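PDB 2CNQ: phosphoribosylaminoimidazole-succinocarboxamide synthase from Saccharomyces cerevisiae, which catalyses the ATP-dependent joining of 4-carboxy-5-aminoimidazole ribotide and L-aspartate to form SAICAR in de novo purine biosynthesis. Local coordinates for residues T4-D9 / V20-E25; R122-G127 / R242-A247; F63-L68 / I229-E234. One frame throughout, in Å; residues are numbered along the deposited sequence.

Interaction 1 (T4-D9 / V20-E25); sequences TKTELD and VRDIYE. With ADP (adenosine-5'-diphosphate), chain B.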
loop_
_atom_site.group_PDB
_atom_site.type_symbol
_atom_site.label_atom_id
_atom_site.label_comp_id
_atom_site.label_asym_id
_atom_site.label_seq_id
_atom_site.Cartn_x
_atom_site.Cartn_y
_atom_site.Cartn_z
ATOM N N THR A 4 -10.622 -14.283 4.620
ATOM C CA THR A 4 -9.436 -14.665 3.930
ATOM C C THR A 4 -9.656 -14.814 2.458
ATOM O O THR A 4 -8.784 -14.481 1.693
ATOM C CB THR A 4 -9.067 -16.004 4.558
ATOM O OG1 THR A 4 -8.632 -15.762 5.914
ATOM C CG2 THR A 4 -7.976 -16.662 3.824
ATOM N N LYS A 5 -10.786 -15.341 2.083
ATOM C CA LYS A 5 -11.107 -15.570 0.707
ATOM C C LYS A 5 -12.552 -15.299 0.557
ATOM O O LYS A 5 -13.379 -16.003 1.105
ATOM C CB LYS A 5 -10.808 -17.002 0.309
ATOM C CG LYS A 5 -11.103 -17.276 -1.121
ATOM C CD LYS A 5 -10.740 -18.672 -1.493
ATOM C CE LYS A 5 -11.097 -18.978 -2.910
ATOM N NZ LYS A 5 -10.591 -20.300 -3.302
ATOM N N THR A 6 -12.887 -14.274 -0.183
ATOM C CA THR A 6 -14.279 -13.984 -0.361
ATOM C C THR A 6 -14.909 -15.033 -1.233
ATOM O O THR A 6 -14.319 -15.518 -2.172
ATOM C CB THR A 6 -14.513 -12.602 -0.924
ATOM O OG1 THR A 6 -13.938 -12.476 -2.220
ATOM C CG2 THR A 6 -13.998 -11.534 -0.031
ATOM N N GLU A 7 -16.144 -15.348 -0.904
ATOM C CA GLU A 7 -16.908 -16.363 -1.586
ATOM C C GLU A 7 -18.228 -15.737 -1.911
ATOM O O GLU A 7 -19.118 -15.666 -1.090
ATOM C CB GLU A 7 -17.092 -17.570 -0.729
ATOM C CG GLU A 7 -15.793 -18.274 -0.443
ATOM C CD GLU A 7 -15.225 -19.000 -1.609
ATOM O OE1 GLU A 7 -14.150 -19.594 -1.438
ATOM O OE2 GLU A 7 -15.814 -19.024 -2.689
ATOM N N LEU A 8 -18.329 -15.265 -3.129
ATOM C CA LEU A 8 -19.488 -14.536 -3.551
ATOM C C LEU A 8 -20.386 -15.327 -4.456
ATOM O O LEU A 8 -21.315 -14.802 -5.010
ATOM C CB LEU A 8 -19.131 -13.212 -4.197
ATOM C CG LEU A 8 -18.337 -12.260 -3.311
ATOM C CD1 LEU A 8 -18.274 -10.909 -3.972
ATOM C CD2 LEU A 8 -18.867 -12.139 -1.923
ATOM N N ASP A 9 -20.122 -16.618 -4.585
ATOM C CA ASP A 9 -21.053 -17.509 -5.242
ATOM C C ASP A 9 -21.426 -17.058 -6.624
ATOM O O ASP A 9 -22.538 -17.259 -7.093
ATOM C CB ASP A 9 -22.294 -17.723 -4.397
ATOM C CG ASP A 9 -21.976 -18.505 -3.157
ATOM O OD1 ASP A 9 -21.150 -19.428 -3.242
ATOM O OD2 ASP A 9 -22.512 -18.209 -2.097
ATOM N N VAL A 20 -3.698 -9.708 -1.514
ATOM C CA VAL A 20 -4.547 -9.214 -0.456
ATOM C C VAL A 20 -5.960 -9.029 -0.885
ATOM O O VAL A 20 -6.858 -9.248 -0.101
ATOM C CB VAL A 20 -3.975 -7.877 0.071
ATOM C CG1 VAL A 20 -4.941 -7.202 1.009
ATOM C CG2 VAL A 20 -2.668 -8.152 0.751
ATOM N N ARG A 21 -6.194 -8.585 -2.097
ATOM C CA ARG A 21 -7.500 -8.210 -2.493
ATOM C C ARG A 21 -8.145 -9.228 -3.367
ATOM O O ARG A 21 -7.515 -9.912 -4.148
ATOM C CB ARG A 21 -7.475 -6.890 -3.175
ATOM C CG ARG A 21 -7.047 -5.859 -2.145
ATOM C CD ARG A 21 -6.507 -4.644 -2.712
ATOM N NE ARG A 21 -6.258 -3.717 -1.670
ATOM C CZ ARG A 21 -5.221 -3.727 -0.874
ATOM N NH1 ARG A 21 -4.143 -4.410 -1.152
ATOM N NH2 ARG A 21 -5.271 -2.984 0.210
ATOM N N ASP A 22 -9.446 -9.304 -3.215
ATOM C CA ASP A 22 -10.324 -10.029 -4.113
ATOM C C ASP A 22 -11.080 -8.974 -4.854
ATOM O O ASP A 22 -11.659 -8.097 -4.240
ATOM C CB ASP A 22 -11.278 -10.934 -3.373
ATOM C CG ASP A 22 -10.634 -12.058 -2.666
ATOM O OD1 ASP A 22 -11.398 -12.892 -2.122
ATOM O OD2 ASP A 22 -9.412 -12.190 -2.648
ATOM N N ILE A 23 -11.047 -9.054 -6.160
ATOM C CA ILE A 23 -11.524 -7.970 -6.981
ATOM C C ILE A 23 -12.576 -8.515 -7.882
ATOM O O ILE A 23 -12.300 -9.435 -8.637
ATOM C CB ILE A 23 -10.402 -7.368 -7.737
ATOM C CG1 ILE A 23 -9.302 -6.938 -6.766
ATOM C CG2 ILE A 23 -10.898 -6.182 -8.561
ATOM C CD1 ILE A 23 -8.115 -6.485 -7.418
ATOM N N TYR A 24 -13.756 -7.968 -7.798
ATOM C CA TYR A 24 -14.869 -8.421 -8.589
ATOM C C TYR A 24 -15.305 -7.332 -9.518
ATOM O O TYR A 24 -15.142 -6.151 -9.243
ATOM C CB TYR A 24 -16.034 -8.781 -7.694
ATOM C CG TYR A 24 -15.741 -9.943 -6.819
ATOM C CD1 TYR A 24 -16.062 -11.218 -7.217
ATOM C CD2 TYR A 24 -15.112 -9.771 -5.609
ATOM C CE1 TYR A 24 -15.800 -12.282 -6.426
ATOM C CE2 TYR A 24 -14.836 -10.836 -4.813
ATOM C CZ TYR A 24 -15.159 -12.083 -5.237
ATOM O OH TYR A 24 -14.912 -13.181 -4.480
ATOM N N GLU A 25 -15.953 -7.732 -10.586
ATOM C CA GLU A 25 -16.487 -6.794 -11.532
ATOM C C GLU A 25 -17.884 -6.469 -11.183
ATOM O O GLU A 25 -18.757 -7.332 -11.205
ATOM C CB GLU A 25 -16.445 -7.395 -12.908
ATOM C CG GLU A 25 -17.199 -6.593 -13.914
ATOM C CD GLU A 25 -17.049 -7.187 -15.263
ATOM O OE1 GLU A 25 -15.900 -7.357 -15.748
ATOM O OE2 GLU A 25 -18.070 -7.567 -15.816
HETATM P PB ADP B . -1.091 -7.445 -5.455
HETATM O O1B ADP B . -0.509 -6.400 -4.621
HETATM O O2B ADP B . -0.638 -7.368 -6.851
HETATM O O3B ADP B . -0.964 -8.820 -5.017
HETATM P PA ADP B . -3.633 -6.687 -4.402
HETATM O O1A ADP B . -3.117 -5.487 -3.740
HETATM O O2A ADP B . -4.017 -7.835 -3.597
HETATM O O3A ADP B . -2.649 -7.152 -5.536
HETATM O "O5'" ADP B . -4.885 -6.335 -5.281
HETATM C "C5'" ADP B . -5.093 -5.114 -5.953
HETATM C "C4'" ADP B . -4.921 -5.324 -7.428
HETATM O "O4'" ADP B . -5.801 -4.400 -8.065
HETATM C "C3'" ADP B . -3.552 -4.989 -7.934
HETATM O "O3'" ADP B . -3.296 -5.685 -9.129
HETATM C "C2'" ADP B . -3.686 -3.529 -8.276
HETATM O "O2'" ADP B . -2.715 -3.068 -9.161
HETATM C "C1'" ADP B . -5.044 -3.519 -8.869
HETATM N N9 ADP B . -5.731 -2.262 -8.870
HETATM C C8 ADP B . -5.710 -1.338 -7.908
HETATM N N7 ADP B . -6.520 -0.340 -8.146
HETATM C C5 ADP B . -7.085 -0.637 -9.327
HETATM C C6 ADP B . -8.060 -0.013 -10.141
HETATM N N6 ADP B . -8.627 1.120 -9.779
HETATM N N1 ADP B . -8.356 -0.547 -11.320
HETATM C C2 ADP B . -7.811 -1.711 -11.658
HETATM N N3 ADP B . -6.952 -2.428 -10.947
HETATM C C4 ADP B . -6.594 -1.872 -9.792
HETATM O O HOH W 1 -16.159 -15.534 -4.903
#
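K5 enters this contact through its backbone, its carbonyl carbon passing near D22, while its CB is directed away from strand 21-25. T6, the next residue, makes the main polar link. Its backbone N donates to D22 OD1 at 2.8 Å (N-H...O 152°), meeting that oxygen nearly head-on, and its hydroxyl OG1 donates to the same D22 OD1 at 2.6 Å, using the lone pair that faces away from the other carboxylate oxygen. OG1 sits between the backbone N and the carbonyl carbon (chi1 63°), which holds hydroxyl and amide on one side, facing D22 OD1. OG1 also lies in the plane of the Y24 ring at its edge, 2.6 Å from Y24 OH. Past E7, which turns outward, a water links three polar atoms: it accepts from L8 N at 2.8 Å, donates to T6 O at 3.3 Å and lies 2.7 Å from Y24 OH. L8 then lies over one face of the ring. Its CD1 stands 3.5 Å from the Y24 centroid, 10° off the normal, a CH-pi contact over the centre of the face. A leucine in place of Y24 would probably leave the water without its phenolic partner, T6 OG1 without its close neighbour and L8 CD1 without a flat ring to rest on. D22 and Y24 thus tie the N-terminal loop to the antiparallel sheet of the nucleotide site, where the neighbouring V20 and R21 backbone amides both donate to ADP O2A. R17 and R38 also form salt bridges with D22. With two threonine donors and two arginines around it, the buried carboxylate is likely to stay ionised, so charge-assisted bonds probably fasten the loop, alongside the apolar contact.

Interaction 2 (R122-G127 / R242-A247); sequences RGYITG and RFWNGA. With AMZ (aminoimidazole 4-carboxamide ribonucleotide), chain C.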
loop_
_atom_site.group_PDB
_atom_site.type_symbol
_atom_site.label_atom_id
_atom_site.label_comp_id
_atom_site.label_asym_id
_atom_site.label_seq_id
_atom_site.Cartn_x
_atom_site.Cartn_y
_atom_site.Cartn_z
ATOM N N ARG A 122 10.636 7.169 -1.485
ATOM C CA ARG A 122 11.418 6.972 -0.297
ATOM C C ARG A 122 11.796 8.299 0.279
ATOM O O ARG A 122 12.450 9.088 -0.352
ATOM C CB ARG A 122 12.655 6.196 -0.585
ATOM C CG ARG A 122 12.380 4.900 -1.280
ATOM C CD ARG A 122 13.662 4.185 -1.572
ATOM N NE ARG A 122 13.426 3.045 -2.413
ATOM C CZ ARG A 122 13.133 1.853 -1.979
ATOM N NH1 ARG A 122 13.177 1.547 -0.715
ATOM N NH2 ARG A 122 12.805 0.939 -2.858
ATOM N N GLY A 123 11.386 8.530 1.496
ATOM C CA GLY A 123 11.867 9.675 2.223
ATOM C C GLY A 123 13.101 9.399 3.009
ATOM O O GLY A 123 13.850 10.315 3.340
ATOM N N TYR A 124 13.318 8.143 3.325
ATOM C CA TYR A 124 14.352 7.699 4.202
ATOM C C TYR A 124 14.908 6.465 3.608
ATOM O O TYR A 124 14.219 5.697 2.942
ATOM C CB TYR A 124 13.790 7.377 5.563
ATOM C CG TYR A 124 13.211 8.558 6.253
ATOM C CD1 TYR A 124 12.002 9.093 5.858
ATOM C CD2 TYR A 124 13.865 9.141 7.306
ATOM C CE1 TYR A 124 11.488 10.179 6.496
ATOM C CE2 TYR A 124 13.333 10.229 7.947
ATOM C CZ TYR A 124 12.159 10.742 7.533
ATOM O OH TYR A 124 11.600 11.813 8.150
ATOM N N ILE A 125 16.185 6.242 3.851
ATOM C CA ILE A 125 16.850 5.153 3.210
ATOM C C ILE A 125 16.769 3.917 4.041
ATOM O O ILE A 125 17.283 3.847 5.138
ATOM C CB ILE A 125 18.263 5.542 2.822
ATOM C CG1 ILE A 125 18.816 4.499 1.890
ATOM C CG2 ILE A 125 19.186 5.809 3.991
ATOM C CD1 ILE A 125 20.078 4.915 1.214
ATOM N N THR A 126 16.118 2.903 3.507
ATOM C CA THR A 126 15.947 1.665 4.179
ATOM C C THR A 126 15.654 0.622 3.151
ATOM O O THR A 126 15.603 0.878 1.974
ATOM C CB THR A 126 14.828 1.776 5.229
ATOM O OG1 THR A 126 14.807 0.604 6.005
ATOM C CG2 THR A 126 13.478 1.967 4.621
ATOM N N GLY A 127 15.496 -0.594 3.581
ATOM C CA GLY A 127 15.005 -1.605 2.700
ATOM C C GLY A 127 15.911 -1.807 1.537
ATOM O O GLY A 127 17.134 -1.814 1.659
ATOM N N ARG A 242 6.342 1.899 5.010
ATOM C CA ARG A 242 7.019 1.701 6.254
ATOM C C ARG A 242 6.768 2.891 7.112
ATOM O O ARG A 242 6.948 4.020 6.697
ATOM C CB ARG A 242 8.482 1.494 6.048
ATOM C CG ARG A 242 8.771 0.175 5.457
ATOM C CD ARG A 242 10.211 0.078 5.114
ATOM N NE ARG A 242 10.502 -1.222 4.553
ATOM C CZ ARG A 242 11.162 -1.430 3.441
ATOM N NH1 ARG A 242 11.432 -2.666 3.125
ATOM N NH2 ARG A 242 11.532 -0.452 2.644
ATOM N N PHE A 243 6.301 2.605 8.312
ATOM C CA PHE A 243 5.967 3.597 9.281
ATOM C C PHE A 243 6.811 3.406 10.496
ATOM O O PHE A 243 6.803 2.336 11.083
ATOM C CB PHE A 243 4.519 3.470 9.667
ATOM C CG PHE A 243 3.566 3.696 8.571
ATOM C CD1 PHE A 243 2.555 2.799 8.319
ATOM C CD2 PHE A 243 3.626 4.824 7.803
ATOM C CE1 PHE A 243 1.611 3.054 7.344
ATOM C CE2 PHE A 243 2.705 5.056 6.816
ATOM C CZ PHE A 243 1.684 4.175 6.600
ATOM N N TRP A 244 7.507 4.460 10.867
ATOM C CA TRP A 244 8.372 4.448 12.006
ATOM C C TRP A 244 7.876 5.423 13.014
ATOM O O TRP A 244 7.297 6.427 12.715
ATOM C CB TRP A 244 9.759 4.845 11.601
ATOM C CG TRP A 244 10.383 3.921 10.654
ATOM C CD1 TRP A 244 10.079 2.619 10.449
ATOM C CD2 TRP A 244 11.457 4.220 9.791
ATOM N NE1 TRP A 244 10.895 2.099 9.515
ATOM C CE2 TRP A 244 11.766 3.062 9.101
ATOM C CE3 TRP A 244 12.185 5.379 9.527
ATOM C CZ2 TRP A 244 12.791 3.003 8.197
ATOM C CZ3 TRP A 244 13.184 5.333 8.623
ATOM C CH2 TRP A 244 13.478 4.153 7.948
ATOM N N ASN A 245 8.130 5.108 14.255
ATOM C CA ASN A 245 7.831 6.014 15.323
ATOM C C ASN A 245 8.860 7.107 15.353
ATOM O O ASN A 245 10.049 6.853 15.469
ATOM C CB ASN A 245 7.825 5.218 16.603
ATOM C CG ASN A 245 7.425 6.026 17.768
ATOM O OD1 ASN A 245 6.241 6.032 18.124
ATOM N ND2 ASN A 245 8.340 6.685 18.381
ATOM N N GLY A 246 8.419 8.343 15.244
ATOM C CA GLY A 246 9.353 9.438 15.192
ATOM C C GLY A 246 10.196 9.557 16.421
ATOM O O GLY A 246 11.363 9.861 16.362
ATOM N N ALA A 247 9.584 9.335 17.557
ATOM C CA ALA A 247 10.308 9.489 18.789
ATOM C C ALA A 247 11.359 8.433 18.991
ATOM O O ALA A 247 12.330 8.695 19.665
ATOM C CB ALA A 247 9.355 9.496 19.922
HETATM O O5 AMZ C . 3.207 -4.163 -2.737
HETATM C C6 AMZ C . 4.238 -3.958 -3.343
HETATM N N2 AMZ C . 4.522 -4.509 -4.518
HETATM C C3A AMZ C . 5.239 -3.052 -2.813
HETATM C C7A AMZ C . 5.176 -2.409 -1.615
HETATM N N3 AMZ C . 4.219 -2.345 -0.670
HETATM N N1 AMZ C . 6.397 -2.749 -3.426
HETATM C C5 AMZ C . 7.036 -1.920 -2.630
HETATM N N AMZ C . 6.308 -1.716 -1.509
HETATM C C1 AMZ C . 6.654 -0.815 -0.438
HETATM C C2 AMZ C . 7.323 -1.474 0.731
HETATM C C3 AMZ C . 8.136 -0.352 1.307
HETATM O O2 AMZ C . 7.251 0.432 2.076
HETATM O O1 AMZ C . 6.350 -2.002 1.608
HETATM O O AMZ C . 7.617 0.057 -0.959
HETATM C C AMZ C . 8.552 0.401 0.053
HETATM C C4 AMZ C . 9.940 0.103 -0.408
HETATM O O3 AMZ C . 10.141 -1.301 -0.359
HETATM P P AMZ C . 11.608 -1.864 -0.632
HETATM O OP1 AMZ C . 11.896 -1.675 -2.085
HETATM O O4 AMZ C . 11.500 -3.322 -0.255
HETATM O OP2 AMZ C . 12.592 -1.117 0.209
#
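The R242 guanidinium has ribose atom C3 of the bound ribonucleotide over one face, offset toward the rim, and the G127 backbone on the opposite side, with G127 CA 3.7 Å from R242 NH2; phosphate oxygen OP2 lies in plane at its edge. The R122 guanidinium instead meets the phosphate wholly edge-on: the phosphorus lies in its plane, R122 NH1 reaches OP2 at 2.9 Å and R122 NH2 reaches OP1 at 2.9 Å, both bonds nearly straight. R242 NH2 grips OP2 as well, at 2.7 Å. Further from the ligand, W244 turns its edge toward the face of Y124 in an offset edge-to-face pair, centroids 5.8 Å apart and planes at 73°; W244 CZ3 also rests 3.7 Å from Y124 CB. T126 CB lies in plane at the indole edge. T126 puts its hydroxyl anti to the backbone N (chi1 -172°), leaving CG2 to fill the angle between W244 CZ2 and R242 NH2, 3.7 Å from the latter. G127, with positive phi, brings no CB against that nitrogen. The contact builds the phosphate-binding site where strand 113-122 leads toward helix 127-136, whose S128 OG also bonds the ligand. D215 forms a salt bridge with R242. OP2 accepts from both arginines, so the phosphate itself bridges them; its charge, with that of D215, probably offsets the two guanidinium charges.

Interaction 3 (F63-L68 / I229-E234); sequences FWFKFL and IILVDE. With ADP (adenosine-5'-diphosphate), chain B.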
loop_
_atom_site.group_PDB
_atom_site.type_symbol
_atom_site.label_atom_id
_atom_site.label_comp_id
_atom_site.label_asym_id
_atom_site.label_seq_id
_atom_site.Cartn_x
_atom_site.Cartn_y
_atom_site.Cartn_z
ATOM N N PHE A 63 -8.877 7.092 4.382
ATOM C CA PHE A 63 -8.395 8.263 5.065
ATOM C C PHE A 63 -7.474 9.054 4.173
ATOM O O PHE A 63 -7.581 10.254 4.043
ATOM C CB PHE A 63 -7.677 7.863 6.331
ATOM C CG PHE A 63 -6.934 8.982 6.936
ATOM C CD1 PHE A 63 -5.611 9.162 6.643
ATOM C CD2 PHE A 63 -7.559 9.893 7.754
ATOM C CE1 PHE A 63 -4.921 10.230 7.145
ATOM C CE2 PHE A 63 -6.873 10.947 8.259
ATOM C CZ PHE A 63 -5.557 11.124 7.928
ATOM N N TRP A 64 -6.533 8.358 3.547
ATOM C CA TRP A 64 -5.582 9.050 2.720
ATOM C C TRP A 64 -6.189 9.545 1.452
ATOM O O TRP A 64 -5.803 10.601 0.972
ATOM C CB TRP A 64 -4.403 8.186 2.432
ATOM C CG TRP A 64 -3.573 7.892 3.597
ATOM C CD1 TRP A 64 -3.402 6.689 4.145
ATOM C CD2 TRP A 64 -2.747 8.792 4.336
ATOM N NE1 TRP A 64 -2.533 6.762 5.200
ATOM C CE2 TRP A 64 -2.094 8.047 5.307
ATOM C CE3 TRP A 64 -2.502 10.153 4.263
ATOM C CZ2 TRP A 64 -1.158 8.592 6.156
ATOM C CZ3 TRP A 64 -1.584 10.690 5.123
ATOM C CH2 TRP A 64 -0.936 9.929 6.058
ATOM N N PHE A 65 -7.103 8.800 0.861
ATOM C CA PHE A 65 -7.757 9.300 -0.324
ATOM C C PHE A 65 -8.419 10.616 -0.028
ATOM O O PHE A 65 -8.366 11.530 -0.820
ATOM C CB PHE A 65 -8.780 8.312 -0.842
ATOM C CG PHE A 65 -8.206 7.161 -1.589
ATOM C CD1 PHE A 65 -7.394 7.375 -2.674
ATOM C CD2 PHE A 65 -8.539 5.867 -1.267
ATOM C CE1 PHE A 65 -6.912 6.319 -3.388
ATOM C CE2 PHE A 65 -8.048 4.817 -1.977
ATOM C CZ PHE A 65 -7.221 5.048 -3.021
ATOM N N LYS A 66 -9.041 10.702 1.133
ATOM C CA LYS A 66 -9.709 11.901 1.519
ATOM C C LYS A 66 -8.701 12.987 1.812
ATOM O O LYS A 66 -8.912 14.136 1.450
ATOM C CB LYS A 66 -10.562 11.595 2.724
ATOM C CG LYS A 66 -11.339 12.789 3.222
ATOM C CD LYS A 66 -12.199 12.466 4.411
ATOM C CE LYS A 66 -13.285 11.449 4.108
ATOM N NZ LYS A 66 -14.205 11.836 3.001
ATOM N N PHE A 67 -7.616 12.647 2.497
ATOM C CA PHE A 67 -6.583 13.603 2.812
ATOM C C PHE A 67 -5.993 14.215 1.567
ATOM O O PHE A 67 -5.638 15.382 1.531
ATOM C CB PHE A 67 -5.514 12.903 3.614
ATOM C CG PHE A 67 -4.400 13.770 4.038
ATOM C CD1 PHE A 67 -4.534 14.659 5.068
ATOM C CD2 PHE A 67 -3.186 13.678 3.430
ATOM C CE1 PHE A 67 -3.457 15.435 5.446
ATOM C CE2 PHE A 67 -2.128 14.441 3.810
ATOM C CZ PHE A 67 -2.261 15.315 4.805
ATOM N N LEU A 68 -5.890 13.399 0.533
ATOM C CA LEU A 68 -5.285 13.793 -0.718
ATOM C C LEU A 68 -6.309 14.145 -1.752
ATOM O O LEU A 68 -5.974 14.264 -2.906
ATOM C CB LEU A 68 -4.424 12.662 -1.223
ATOM C CG LEU A 68 -3.270 12.360 -0.324
ATOM C CD1 LEU A 68 -2.548 11.155 -0.858
ATOM C CD2 LEU A 68 -2.329 13.518 -0.177
ATOM N N ILE A 229 -3.578 11.627 -13.813
ATOM C CA ILE A 229 -3.086 10.544 -13.025
ATOM C C ILE A 229 -4.092 10.330 -11.913
ATOM O O ILE A 229 -4.630 11.263 -11.349
ATOM C CB ILE A 229 -1.716 10.848 -12.512
ATOM C CG1 ILE A 229 -0.742 10.936 -13.676
ATOM C CG2 ILE A 229 -1.267 9.796 -11.550
ATOM C CD1 ILE A 229 0.604 11.463 -13.282
ATOM N N ILE A 230 -4.333 9.065 -11.620
ATOM C CA ILE A 230 -5.306 8.664 -10.667
ATOM C C ILE A 230 -4.592 7.890 -9.603
ATOM O O ILE A 230 -3.846 6.979 -9.892
ATOM C CB ILE A 230 -6.347 7.733 -11.299
ATOM C CG1 ILE A 230 -6.863 8.274 -12.609
ATOM C CG2 ILE A 230 -7.449 7.464 -10.334
ATOM C CD1 ILE A 230 -7.561 9.513 -12.518
ATOM N N LEU A 231 -4.867 8.197 -8.357
ATOM C CA LEU A 231 -4.370 7.400 -7.273
ATOM C C LEU A 231 -5.292 6.226 -7.112
ATOM O O LEU A 231 -6.484 6.379 -6.938
ATOM C CB LEU A 231 -4.349 8.266 -6.032
ATOM C CG LEU A 231 -3.641 7.651 -4.845
ATOM C CD1 LEU A 231 -2.209 7.401 -5.107
ATOM C CD2 LEU A 231 -3.803 8.590 -3.678
ATOM N N VAL A 232 -4.732 5.044 -7.224
ATOM C CA VAL A 232 -5.516 3.833 -7.200
ATOM C C VAL A 232 -5.027 2.940 -6.083
ATOM O O VAL A 232 -4.276 3.343 -5.220
ATOM C CB VAL A 232 -5.501 3.119 -8.555
ATOM C CG1 VAL A 232 -5.967 4.062 -9.632
ATOM C CG2 VAL A 232 -4.160 2.566 -8.884
ATOM N N ASP A 233 -5.518 1.730 -6.061
ATOM C CA ASP A 233 -5.046 0.735 -5.146
ATOM C C ASP A 233 -5.252 1.174 -3.713
ATOM O O ASP A 233 -6.316 1.660 -3.391
ATOM C CB ASP A 233 -3.624 0.326 -5.478
ATOM C CG ASP A 233 -3.245 -0.971 -4.882
ATOM O OD1 ASP A 233 -3.773 -2.001 -5.335
ATOM O OD2 ASP A 233 -2.390 -0.953 -3.976
ATOM N N GLU A 234 -4.285 0.888 -2.885
ATOM C CA GLU A 234 -4.276 1.309 -1.527
ATOM C C GLU A 234 -3.263 2.403 -1.359
ATOM O O GLU A 234 -2.339 2.539 -2.125
ATOM C CB GLU A 234 -3.977 0.156 -0.594
ATOM C CG GLU A 234 -2.543 -0.286 -0.651
ATOM C CD GLU A 234 -2.252 -1.449 0.227
ATOM O OE1 GLU A 234 -1.347 -2.215 -0.155
ATOM O OE2 GLU A 234 -2.883 -1.593 1.275
HETATM P PB ADP B . -1.091 -7.445 -5.455
HETATM O O1B ADP B . -0.509 -6.400 -4.621
HETATM O O2B ADP B . -0.638 -7.368 -6.851
HETATM O O3B ADP B . -0.964 -8.820 -5.017
HETATM P PA ADP B . -3.633 -6.687 -4.402
HETATM O O1A ADP B . -3.117 -5.487 -3.740
HETATM O O2A ADP B . -4.017 -7.835 -3.597
HETATM O O3A ADP B . -2.649 -7.152 -5.536
HETATM O "O5'" ADP B . -4.885 -6.335 -5.281
HETATM C "C5'" ADP B . -5.093 -5.114 -5.953
HETATM C "C4'" ADP B . -4.921 -5.324 -7.428
HETATM O "O4'" ADP B . -5.801 -4.400 -8.065
HETATM C "C3'" ADP B . -3.552 -4.989 -7.934
HETATM O "O3'" ADP B . -3.296 -5.685 -9.129
HETATM C "C2'" ADP B . -3.686 -3.529 -8.276
HETATM O "O2'" ADP B . -2.715 -3.068 -9.161
HETATM C "C1'" ADP B . -5.044 -3.519 -8.869
HETATM N N9 ADP B . -5.731 -2.262 -8.870
HETATM C C8 ADP B . -5.710 -1.338 -7.908
HETATM N N7 ADP B . -6.520 -0.340 -8.146
HETATM C C5 ADP B . -7.085 -0.637 -9.327
HETATM C C6 ADP B . -8.060 -0.013 -10.141
HETATM N N6 ADP B . -8.627 1.120 -9.779
HETATM N N1 ADP B . -8.356 -0.547 -11.320
HETATM C C2 ADP B . -7.811 -1.711 -11.658
HETATM N N3 ADP B . -6.952 -2.428 -10.947
HETATM C C4 ADP B . -6.594 -1.872 -9.792
#
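F65 and L231 are the centre of a helix-on-sheet packing, in which helix 53-67 lies against strand 228-245 of the mixed five-stranded sheet. The F65 ring aims its edge, not a face, at the strand backbone: D233 O lies in the ring plane, 3.5 Å from F65 CZ, and V232 O also lies near that plane, an arrangement that probably lets the slightly positive ring hydrogens face carbonyl oxygens. L231 passes obliquely beside the ring. Its CG is anti to the backbone N (chi1 -171°), which places CG 3.8 Å from F65 CE1 and brings CD2 to 3.9 Å from F65 CD1 and CE1. That methyl also serves L68, just past the helix; L68 CD1 meets L231 CD2 at 4.0 Å, the two leucines crossing at about a right angle. H75 packs against the F65 ring too. From this anchored strand the chain carries V232 and D233 to the adenine, where D233 N makes a weak bond to ADP N7 at 3.1 Å. Beside it, E234 N donates to D233 OD2 at 2.9 Å (166°), approaching that oxygen from 52° out of the carboxylate plane.

How the interactions relate
Interaction 1 closes early in the chain, before either of the others opens, whereas interactions 2 and 3 interleave and both draw on strand 228-245. Their centres are about 20 Å apart, and about 5 Å separates their nearest atoms. Interactions 1 and 2 lie on opposite sides of the chain's centre, about 32 Å between centres. Interaction 3 is nearer to each of them, its centre about 21 Å from that of interaction 1, with which it shares ADP and the salt bridge from R21 NH2 to E234 OE2 (3.0 Å). This places the adenine and the bound ribonucleotide, which probably marks the substrate site, along one strand of the mixed sheet.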